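Local coordinates for protein thermotoga maritima TmcAL (Thermotoga maritima, PDB 5Y0T) that belongs to the HIGH nucleotidyl transferase family of the HUP clan and holds adenosine-5'-rp-alpha-thio-triphosphate in a pocket of this structure, at residues A48-D51 and K52-A56; E57-R61 and M62-V66; R347-L350 and S351-R354. One frame throughout, in Å; residues are numbered along the deposited sequence.

Contact 1 (A48-D51 and K52-A56); sequences AVID and KFARA
Asp51 caps the start of helix 52-61, where a buried loop is tied to the first turn, and the residues that follow show how such a tie is made. The Lys52 side chain runs away from residues 48-51, its ammonium end held by Asp413 and Glu69, while its CG rests over the centre of the Phe53 ring. Phe53 faces Asp51 with its ring edge: Asp51 OD2 lies in the ring plane, 3.7 Å from Phe53 CD2, and the carboxylate stands nearly upright to the ring, the two planes 82° apart. That oxygen also forms a salt bridge with Arg412. Asp51 is the N-cap residue, and with its CG lodged between its own backbone N and carbonyl carbon (chi1 73°), Asp51 OD1 folds over the first turn and accepts the capping bond from Ala54 N at 3.0 Å, nearly along the C-O axis. Ala54 CB also packs on Ile50 CD1 at 4.0 Å. Arg55 N donates to Asp51 O at 3.0 Å, an ordinary helical bond. Its side chain bends at chi3 (45°) and passes back along the loop, Arg55 CG lying 3.8 Å from Ile50 CG1. Arg55 NH1 then donates to Ile50 O at 3.2 Å, with the oxygen tilted from the guanidinium plane, and Ala48 CB sits over one face, near the rim, 3.2 Å from NH1. NH1 is also bonded to Gly39 O, NE to Tyr10 O and NH2 to Glu9 O. The aspartate and the arginine are handled differently: the aspartate is shared between a helix end and an arginine, whereas the buried guanidinium is gripped by backbone oxygens, whose partial charges probably offset its own and fasten the loop.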
loop_
_atom_site.group_PDB
_atom_site.type_symbol
_atom_site.label_atom_id
_atom_site.label_comp_id
_atom_site.label_asym_id
_atom_site.label_seq_id
_atom_site.Cartn_x
_atom_site.Cartn_y
_atom_site.Cartn_z
ATOM N N ALA A 48 -18.274 -3.799 -2.226
ATOM C CA ALA A 48 -19.719 -3.740 -2.100
ATOM C C ALA A 48 -20.092 -2.273 -2.008
ATOM O O ALA A 48 -19.336 -1.455 -1.455
ATOM C CB ALA A 48 -20.182 -4.518 -0.887
ATOM N N VAL A 49 -21.231 -1.905 -2.570
ATOM C CA VAL A 49 -21.535 -0.489 -2.651
ATOM C C VAL A 49 -21.909 0.067 -1.258
ATOM O O VAL A 49 -21.710 1.254 -0.988
ATOM C CB VAL A 49 -22.639 -0.219 -3.704
ATOM C CG1 VAL A 49 -24.006 -0.799 -3.263
ATOM C CG2 VAL A 49 -22.709 1.270 -4.014
ATOM N N ILE A 50 -22.426 -0.799 -0.382
ATOM C CA ILE A 50 -22.534 -0.508 1.061
ATOM C C ILE A 50 -22.017 -1.734 1.801
ATOM O O ILE A 50 -21.892 -2.792 1.188
ATOM C CB ILE A 50 -23.962 -0.197 1.522
ATOM C CG1 ILE A 50 -24.929 -1.315 1.089
ATOM C CG2 ILE A 50 -24.446 1.157 0.987
ATOM C CD1 ILE A 50 -26.384 -1.036 1.541
ATOM N N ASP A 51 -21.718 -1.626 3.096
ATOM C CA ASP A 51 -20.909 -2.693 3.694
ATOM C C ASP A 51 -21.741 -3.901 4.110
ATOM O O ASP A 51 -22.962 -3.918 3.963
ATOM C CB ASP A 51 -20.050 -2.158 4.867
ATOM C CG ASP A 51 -20.837 -1.836 6.130
ATOM O OD1 ASP A 51 -22.035 -2.178 6.264
ATOM O OD2 ASP A 51 -20.211 -1.229 7.030
ATOM N N LYS A 52 -21.062 -4.928 4.609
ATOM C CA LYS A 52 -21.709 -6.218 4.833
ATOM C C LYS A 52 -22.683 -6.164 6.005
ATOM O O LYS A 52 -23.646 -6.934 6.055
ATOM C CB LYS A 52 -20.646 -7.306 5.071
ATOM C CG LYS A 52 -19.851 -7.085 6.367
ATOM C CD LYS A 52 -18.579 -7.934 6.391
ATOM C CE LYS A 52 -17.782 -7.662 7.677
ATOM N NZ LYS A 52 -16.522 -8.486 7.728
ATOM N N PHE A 53 -22.460 -5.246 6.939
ATOM C CA PHE A 53 -23.377 -5.127 8.079
ATOM C C PHE A 53 -24.727 -4.563 7.622
ATOM O O PHE A 53 -25.799 -5.026 8.032
ATOM C CB PHE A 53 -22.742 -4.258 9.169
ATOM C CG PHE A 53 -21.411 -4.794 9.650
ATOM C CD1 PHE A 53 -21.347 -5.978 10.357
ATOM C CD2 PHE A 53 -20.239 -4.117 9.383
ATOM C CE1 PHE A 53 -20.123 -6.477 10.793
ATOM C CE2 PHE A 53 -19.018 -4.613 9.814
ATOM C CZ PHE A 53 -18.967 -5.788 10.518
ATOM N N ALA A 54 -24.673 -3.573 6.746
ATOM C CA ALA A 54 -25.890 -3.037 6.146
ATOM C C ALA A 54 -26.576 -4.079 5.256
ATOM O O ALA A 54 -27.798 -4.266 5.311
ATOM C CB ALA A 54 -25.568 -1.774 5.346
ATOM N N ARG A 55 -25.800 -4.765 4.429
ATOM C CA ARG A 55 -26.413 -5.717 3.503
ATOM C C ARG A 55 -26.925 -6.963 4.255
ATOM O O ARG A 55 -27.933 -7.548 3.868
ATOM C CB ARG A 55 -25.428 -6.076 2.380
ATOM C CG ARG A 55 -25.498 -5.076 1.212
ATOM C CD ARG A 55 -24.196 -4.998 0.390
ATOM N NE ARG A 55 -23.653 -6.324 0.088
ATOM C CZ ARG A 55 -22.521 -6.782 0.604
ATOM N NH1 ARG A 55 -21.799 -6.005 1.413
ATOM N NH2 ARG A 55 -22.097 -8.000 0.305
ATOM N N ALA A 56 -26.262 -7.344 5.348
ATOM C CA ALA A 56 -26.789 -8.426 6.204
ATOM C C ALA A 56 -28.165 -8.069 6.768
ATOM O O ALA A 56 -29.090 -8.899 6.800
ATOM C CB ALA A 56 -25.818 -8.738 7.349
#

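Contact 2 (E57-R61 and M62-V66); sequences EIALR and MGVDV
Ala59 and Leu60 receive the backbone of Gly63 and Val64 in a Schellman motif, in which Gly63, at a positive phi of 114°, turns the chain off the end of helix 52-61 toward strand 66-70. Val64 N donates to Ala59 O at 3.0 Å, and inside this wider loop Gly63 N donates to Leu60 O at 3.2 Å, reaching that oxygen from above its carbonyl plane. Met62 N, one step earlier, is shared between weak bonds to Ile58 O and Ala59 O, as the regular helical pattern gives way.

The side chains follow the same turn. Ile58 and Met62 lie side by side and point the same way, Ile58 CG2 touching Met62 CG at 3.9 Å. Bends at chi2 and chi3 (-64° and 94°) curl the far end of Met62 back, which puts its CE methyl 3.5 Å from Arg61 O. Helix 231-242 borders both residues, through Ile236 and Asp232. On another side of the turn the CG2 branch of Val64 packs against Ala59 CB at 4.1 Å, the apolar contact between the residues linked by the longer bond that commonly accompanies a Schellman motif. Arg61 is extended along the helix surface, and its NH2 forms a salt bridge with Glu57 OE2, while the other oxygen of Glu57 is bridged to Arg239. Beyond the turn, Asp65 is fixed by Thr33 and Val66 enters the sheet beside Ala35. Leu60 borders strand 419-421 and also spans the exit: its CD2 methyl comes within 3.3 Å of Val64 O. Leu60 CA also lies 3.4 Å from Val64 O, in a nearly straight CA-H...O contact.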
loop_
_atom_site.group_PDB
_atom_site.type_symbol
_atom_site.label_atom_id
_atom_site.label_comp_id
_atom_site.label_asym_id
_atom_site.label_seq_id
_atom_site.Cartn_x
_atom_site.Cartn_y
_atom_site.Cartn_z
ATOM N N GLU A 57 -28.317 -6.827 7.209
ATOM C CA GLU A 57 -29.600 -6.422 7.763
ATOM C C GLU A 57 -30.700 -6.465 6.703
ATOM O O GLU A 57 -31.829 -6.898 6.986
ATOM C CB GLU A 57 -29.529 -5.013 8.379
ATOM C CG GLU A 57 -30.832 -4.628 9.018
ATOM C CD GLU A 57 -30.828 -3.251 9.655
ATOM O OE1 GLU A 57 -29.739 -2.714 9.958
ATOM O OE2 GLU A 57 -31.935 -2.715 9.846
ATOM N N ILE A 58 -30.394 -5.998 5.496
ATOM C CA ILE A 58 -31.368 -6.115 4.398
ATOM C C ILE A 58 -31.765 -7.570 4.149
ATOM O O ILE A 58 -32.953 -7.883 3.992
ATOM C CB ILE A 58 -30.826 -5.508 3.083
ATOM C CG1 ILE A 58 -30.536 -4.008 3.259
ATOM C CG2 ILE A 58 -31.826 -5.743 1.946
ATOM C CD1 ILE A 58 -29.677 -3.393 2.134
ATOM N N ALA A 59 -30.792 -8.470 4.158
ATOM C CA ALA A 59 -31.089 -9.885 3.894
ATOM C C ALA A 59 -32.071 -10.413 4.942
ATOM O O ALA A 59 -33.074 -11.068 4.612
ATOM C CB ALA A 59 -29.795 -10.716 3.882
ATOM N N LEU A 60 -31.812 -10.082 6.204
ATOM C CA LEU A 60 -32.726 -10.444 7.286
ATOM C C LEU A 60 -34.124 -9.887 7.053
ATOM O O LEU A 60 -35.125 -10.592 7.234
ATOM C CB LEU A 60 -32.206 -9.943 8.627
ATOM C CG LEU A 60 -30.852 -10.507 9.057
ATOM C CD1 LEU A 60 -30.511 -9.990 10.465
ATOM C CD2 LEU A 60 -30.852 -12.045 9.005
ATOM N N ARG A 61 -34.203 -8.614 6.678
ATOM C CA ARG A 61 -35.514 -8.012 6.435
ATOM C C ARG A 61 -36.250 -8.663 5.281
ATOM O O ARG A 61 -37.490 -8.660 5.236
ATOM C CB ARG A 61 -35.362 -6.515 6.197
ATOM C CG ARG A 61 -34.968 -5.772 7.466
ATOM C CD ARG A 61 -34.989 -4.279 7.281
ATOM N NE ARG A 61 -34.783 -3.594 8.554
ATOM C CZ ARG A 61 -34.897 -2.283 8.718
ATOM N NH1 ARG A 61 -35.217 -1.509 7.687
ATOM N NH2 ARG A 61 -34.698 -1.748 9.915
ATOM N N MET A 62 -35.502 -9.255 4.356
ATOM C CA MET A 62 -36.108 -9.788 3.152
ATOM C C MET A 62 -36.506 -11.247 3.292
ATOM O O MET A 62 -37.064 -11.823 2.356
ATOM C CB MET A 62 -35.165 -9.606 1.964
ATOM C CG MET A 62 -34.891 -8.146 1.616
ATOM S SD MET A 62 -36.339 -7.209 1.068
ATOM C CE MET A 62 -36.909 -6.464 2.578
ATOM N N GLY A 63 -36.313 -11.812 4.483
ATOM C CA GLY A 63 -36.678 -13.205 4.734
ATOM C C GLY A 63 -35.573 -14.216 5.017
ATOM O O GLY A 63 -35.858 -15.394 5.205
ATOM N N VAL A 64 -34.321 -13.775 5.090
ATOM C CA VAL A 64 -33.247 -14.661 5.590
ATOM C C VAL A 64 -33.251 -14.725 7.143
ATOM O O VAL A 64 -33.470 -13.711 7.803
ATOM C CB VAL A 64 -31.852 -14.199 5.099
ATOM C CG1 VAL A 64 -30.776 -15.076 5.702
ATOM C CG2 VAL A 64 -31.770 -14.271 3.562
ATOM N N ASP A 65 -33.083 -15.920 7.726
ATOM C CA ASP A 65 -33.059 -16.054 9.194
ATOM C C ASP A 65 -31.683 -15.811 9.788
ATOM O O ASP A 65 -31.573 -15.265 10.880
ATOM C CB ASP A 65 -33.537 -17.436 9.630
ATOM C CG ASP A 65 -34.964 -17.713 9.181
ATOM O OD1 ASP A 65 -35.200 -18.742 8.526
ATOM O OD2 ASP A 65 -35.840 -16.883 9.469
ATOM N N VAL A 66 -30.659 -16.308 9.090
ATOM C CA VAL A 66 -29.254 -16.187 9.516
ATOM C C VAL A 66 -28.360 -15.831 8.325
ATOM O O VAL A 66 -28.451 -16.456 7.274
ATOM C CB VAL A 66 -28.727 -17.502 10.137
ATOM C CG1 VAL A 66 -27.278 -17.333 10.658
ATOM C CG2 VAL A 66 -29.675 -18.008 11.268
#

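Contact 3 (R347-L350 and S351-R354)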
loop_
_atom_site.group_PDB
_atom_site.type_symbol
_atom_site.label_atom_id
_atom_site.label_comp_id
_atom_site.label_asym_id
_atom_site.label_seq_id
_atom_site.Cartn_x
_atom_site.Cartn_y
_atom_site.Cartn_z
ATOM N N ARG A 347 -32.637 -17.501 15.808
ATOM C CA ARG A 347 -32.054 -18.074 17.029
ATOM C C ARG A 347 -32.185 -19.585 17.105
ATOM O O ARG A 347 -31.264 -20.285 17.539
ATOM C CB ARG A 347 -32.730 -17.517 18.290
ATOM C CG ARG A 347 -32.413 -16.072 18.645
ATOM C CD ARG A 347 -33.281 -15.697 19.866
ATOM N NE ARG A 347 -32.951 -14.388 20.416
ATOM C CZ ARG A 347 -33.760 -13.698 21.219
ATOM N NH1 ARG A 347 -34.963 -14.185 21.538
ATOM N NH2 ARG A 347 -33.372 -12.516 21.697
ATOM N N GLU A 348 -33.363 -20.067 16.726
ATOM C CA GLU A 348 -33.691 -21.481 16.807
ATOM C C GLU A 348 -32.742 -22.316 15.947
ATOM O O GLU A 348 -32.257 -23.355 16.402
ATOM C CB GLU A 348 -35.146 -21.719 16.385
ATOM C CG GLU A 348 -36.163 -20.967 17.251
ATOM C CD GLU A 348 -37.554 -20.914 16.635
ATOM O OE1 GLU A 348 -37.780 -21.567 15.587
ATOM O OE2 GLU A 348 -38.424 -20.213 17.201
ATOM N N ILE A 349 -32.472 -21.877 14.715
ATOM C CA ILE A 349 -31.613 -22.688 13.839
ATOM C C ILE A 349 -30.151 -22.448 14.206
ATOM O O ILE A 349 -29.324 -23.347 14.107
ATOM C CB ILE A 349 -31.870 -22.421 12.314
ATOM C CG1 ILE A 349 -31.145 -23.461 11.446
ATOM C CG2 ILE A 349 -31.439 -21.016 11.896
ATOM C CD1 ILE A 349 -31.565 -24.907 11.755
ATOM N N LEU A 350 -29.838 -21.261 14.711
ATOM C CA LEU A 350 -28.463 -21.010 15.146
ATOM C C LEU A 350 -28.119 -21.885 16.349
ATOM O O LEU A 350 -27.014 -22.423 16.456
ATOM C CB LEU A 350 -28.268 -19.532 15.470
ATOM C CG LEU A 350 -26.850 -19.142 15.906
ATOM C CD1 LEU A 350 -25.835 -19.581 14.854
ATOM C CD2 LEU A 350 -26.776 -17.634 16.147
ATOM N N SER A 351 -29.090 -22.070 17.238
ATOM C CA SER A 351 -28.900 -22.930 18.384
ATOM C C SER A 351 -28.612 -24.386 17.957
ATOM O O SER A 351 -27.742 -25.069 18.522
ATOM C CB SER A 351 -30.134 -22.850 19.294
ATOM O OG SER A 351 -30.027 -23.768 20.363
ATOM N N LEU A 352 -29.325 -24.852 16.943
ATOM C CA LEU A 352 -29.090 -26.194 16.424
ATOM C C LEU A 352 -27.711 -26.293 15.755
ATOM O O LEU A 352 -27.018 -27.289 15.916
ATOM C CB LEU A 352 -30.181 -26.589 15.429
ATOM C CG LEU A 352 -30.097 -28.050 14.972
ATOM C CD1 LEU A 352 -30.243 -28.998 16.172
ATOM C CD2 LEU A 352 -31.162 -28.353 13.942
ATOM N N MET A 353 -27.329 -25.257 15.010
ATOM C CA MET A 353 -25.992 -25.194 14.415
ATOM C C MET A 353 -24.902 -25.345 15.460
ATOM O O MET A 353 -23.889 -25.986 15.204
ATOM C CB MET A 353 -25.785 -23.882 13.652
ATOM C CG MET A 353 -26.526 -23.827 12.325
ATOM S SD MET A 353 -26.455 -22.189 11.579
ATOM C CE MET A 353 -24.685 -21.910 11.592
ATOM N N ARG A 354 -25.104 -24.767 16.641
ATOM C CA ARG A 354 -24.070 -24.881 17.670
ATOM C C ARG A 354 -23.875 -26.336 18.067
ATOM O O ARG A 354 -22.774 -26.740 18.447
ATOM C CB ARG A 354 -24.401 -24.027 18.889
ATOM C CG ARG A 354 -24.352 -22.520 18.593
ATOM C CD ARG A 354 -24.396 -21.681 19.871
ATOM N NE ARG A 354 -24.662 -20.269 19.590
ATOM C CZ ARG A 354 -23.730 -19.383 19.238
ATOM N NH1 ARG A 354 -24.066 -18.119 19.009
ATOM N NH2 ARG A 354 -22.461 -19.757 19.112
#
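Arg354 brings its guanidinium obliquely to Leu350, whose CD2 stands 4.0 Å from Arg354 NH1. The extended arginine reaches back one helical turn to do this, its CG first passing 3.4 Å from Leu350 O. The other branch of the leucine, CD1, meets Met353 CE at 4.2 Å; a bend at chi3 (53°) swings that methyl back to it. A second apolar pair forms where the side chains of Ile349 and Leu352 cross, with Ile349 CD1 4.1 Å from Leu352 CD2. Beneath the side chains run successive helical bonds: Ser351 N donates to Arg347 O at 2.8 Å and Met353 N to Ile349 O at 2.9 Å, while Leu352 N to Glu348 O is weak at 3.3 Å.

Glu348 turns away to Tyr32 and Lys345. Helix 346-356 is the crossover between the parallel strands 337-343 and 361-362, and its inward residues pack on the sheet. Leu350 packs on Ile339 and Phe342 of strand 337-343, Met353 on Ile361 of strand 361-362 and on Ile34 of strand 32-38, and Ile349 on Tyr32 and Ile34, with Met1 beside it.

Contact 1 and contact 2 are the two ends of one helix, 52-61, with centres 12 Å apart; Ile50 CD1 and Ile58 CD1 pack at 4.1 Å, so the entering loop touches the helix's later half. Contact 3 comes much later in the chain, on helix 346-356. Its centre is 16 Å from that of contact 2, where Val66 CG2 meets Ile349 CG2 at 3.5 Å, and 24 Å from that of contact 1, with no touch. The mixed sheet relates them: helix 52-61 joins its strands 32-38 and 66-70, and strand 66-70 runs antiparallel to 337-343, which leads into helix 346-356. Chain regions distant in sequence are thereby joined in one core.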